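Local atomic coordinates of invasin (Yersinia enterocolitica, PDB entry 1P9H), a protein that binds collagen as a trimeric outer-membrane adhesin, promoting attachment to and invasion of eukaryotic cells and protecting the bacterium from complement and phagocytosis. Residues A70-G75 with N84-G89. Sequence-based numbering, arbitrary orientation.
Sequences AAVAVG and NSVAIG
V72 and V74 exchange backbone hydrogen bonds with S85, A87 and G89, joining successive coils of the collagen-binding head, a left-handed parallel beta-roll. The axes of strands 72-74 and 86-88 run parallel within 4° and approach to 4.7 Å. V72 N donates to S85 O and V72 O accepts from A87 N, both at 2.8 Å, so one residue bridges two on its neighbour; V74 repeats this with A87 O and G89 N. All four bonds are nearly straight (N-H...O at least 159°). A73 CA also makes a CA-H...O contact with A87 O at 3.2 Å, the oxygen that accepts from V74 N.

Equivalent side chains lie in register. With CG1 anti to the backbone N (chi1 -178°), V86 brings that methyl to 4.2 Å from V72 CB. I88 packs against V74 through both branches, CG1 coming to 3.9 Å of V74 CB. A73 and A87 point to the other face; ahead of the strands, A71 CB lies 3.9 Å from S85 OG, whose hydrogen bond goes to G82 O. G75 and G89 follow the strands with positive phi, a conformation open chiefly to glycine.

Within the coil, the small residues pack on strands 79-80 and 93-94. The valine and isoleucine face meets the other subunits: I88 touches I88 of the third subunit, and V86 touches Y102 of the second. Strand 58-60 flanks 72-74, and strand 100-102 follows 86-88, continuing the parallel sheet.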
loop_
_atom_site.group_PDB
_atom_site.type_symbol
_atom_site.label_atom_id
_atom_site.label_comp_id
_atom_site.label_asym_id
_atom_site.label_seq_id
_atom_site.Cartn_x
_atom_site.Cartn_y
_atom_site.Cartn_z
ATOM N N ALA A 70 6.879 -16.625 -12.813
ATOM C CA ALA A 70 7.328 -15.327 -12.324
ATOM C C ALA A 70 6.849 -14.899 -10.939
ATOM O O ALA A 70 7.056 -13.751 -10.548
ATOM C CB ALA A 70 6.973 -14.253 -13.347
ATOM N N ALA A 71 6.224 -15.806 -10.193
ATOM C CA ALA A 71 5.744 -15.471 -8.855
ATOM C C ALA A 71 6.920 -15.181 -7.922
ATOM O O ALA A 71 8.032 -15.662 -8.141
ATOM C CB ALA A 71 4.895 -16.609 -8.299
ATOM N N VAL A 72 6.664 -14.400 -6.878
ATOM C CA VAL A 72 7.699 -14.026 -5.918
ATOM C C VAL A 72 7.221 -14.277 -4.495
ATOM O O VAL A 72 6.163 -13.795 -4.098
ATOM C CB VAL A 72 8.054 -12.523 -6.054
ATOM C CG1 VAL A 72 9.090 -12.120 -5.005
ATOM C CG2 VAL A 72 8.577 -12.239 -7.455
ATOM N N ALA A 73 8.002 -15.037 -3.734
ATOM C CA ALA A 73 7.665 -15.330 -2.348
ATOM C C ALA A 73 8.900 -15.114 -1.491
ATOM O O ALA A 73 9.914 -15.782 -1.673
ATOM C CB ALA A 73 7.176 -16.773 -2.211
ATOM N N VAL A 74 8.816 -14.167 -0.567
ATOM C CA VAL A 74 9.929 -13.879 0.327
ATOM C C VAL A 74 9.406 -13.855 1.756
ATOM O O VAL A 74 8.540 -13.051 2.093
ATOM C CB VAL A 74 10.584 -12.516 0.004
ATOM C CG1 VAL A 74 11.754 -12.265 0.955
ATOM C CG2 VAL A 74 11.067 -12.501 -1.441
ATOM N N GLY A 75 9.936 -14.742 2.590
ATOM C CA GLY A 75 9.500 -14.810 3.972
ATOM C C GLY A 75 9.253 -16.249 4.376
ATOM O O GLY A 75 8.866 -17.081 3.552
ATOM N N ASN A 84 2.445 -14.728 -11.646
ATOM C CA ASN A 84 2.818 -13.336 -11.395
ATOM C C ASN A 84 2.415 -12.788 -10.029
ATOM O O ASN A 84 2.389 -11.573 -9.848
ATOM C CB ASN A 84 2.229 -12.416 -12.468
ATOM C CG ASN A 84 2.781 -12.696 -13.846
ATOM O OD1 ASN A 84 3.965 -12.979 -14.004
ATOM N ND2 ASN A 84 1.925 -12.598 -14.858
ATOM N N SER A 85 2.095 -13.656 -9.075
ATOM C CA SER A 85 1.710 -13.178 -7.751
ATOM C C SER A 85 2.941 -12.843 -6.915
ATOM O O SER A 85 4.043 -13.329 -7.182
ATOM C CB SER A 85 0.842 -14.211 -7.026
ATOM O OG SER A 85 1.532 -15.427 -6.814
ATOM N N VAL A 86 2.747 -12.005 -5.903
ATOM C CA VAL A 86 3.837 -11.573 -5.039
ATOM C C VAL A 86 3.408 -11.637 -3.579
ATOM O O VAL A 86 2.405 -11.039 -3.195
ATOM C CB VAL A 86 4.251 -10.121 -5.366
ATOM C CG1 VAL A 86 5.421 -9.700 -4.486
ATOM C CG2 VAL A 86 4.621 -10.001 -6.847
ATOM N N ALA A 87 4.170 -12.364 -2.770
ATOM C CA ALA A 87 3.863 -12.497 -1.348
ATOM C C ALA A 87 5.130 -12.306 -0.531
ATOM O O ALA A 87 6.080 -13.072 -0.667
ATOM C CB ALA A 87 3.272 -13.875 -1.068
ATOM N N ILE A 88 5.151 -11.276 0.309
ATOM C CA ILE A 88 6.315 -11.029 1.150
ATOM C C ILE A 88 5.891 -10.849 2.596
ATOM O O ILE A 88 4.983 -10.076 2.906
ATOM C CB ILE A 88 7.108 -9.797 0.678
ATOM C CG1 ILE A 88 7.683 -10.075 -0.716
ATOM C CG2 ILE A 88 8.236 -9.484 1.673
ATOM C CD1 ILE A 88 8.625 -9.003 -1.234
ATOM N N GLY A 89 6.565 -11.587 3.472
ATOM C CA GLY A 89 6.265 -11.545 4.888
ATOM C C GLY A 89 6.072 -12.968 5.373
ATOM O O GLY A 89 5.681 -13.840 4.592
#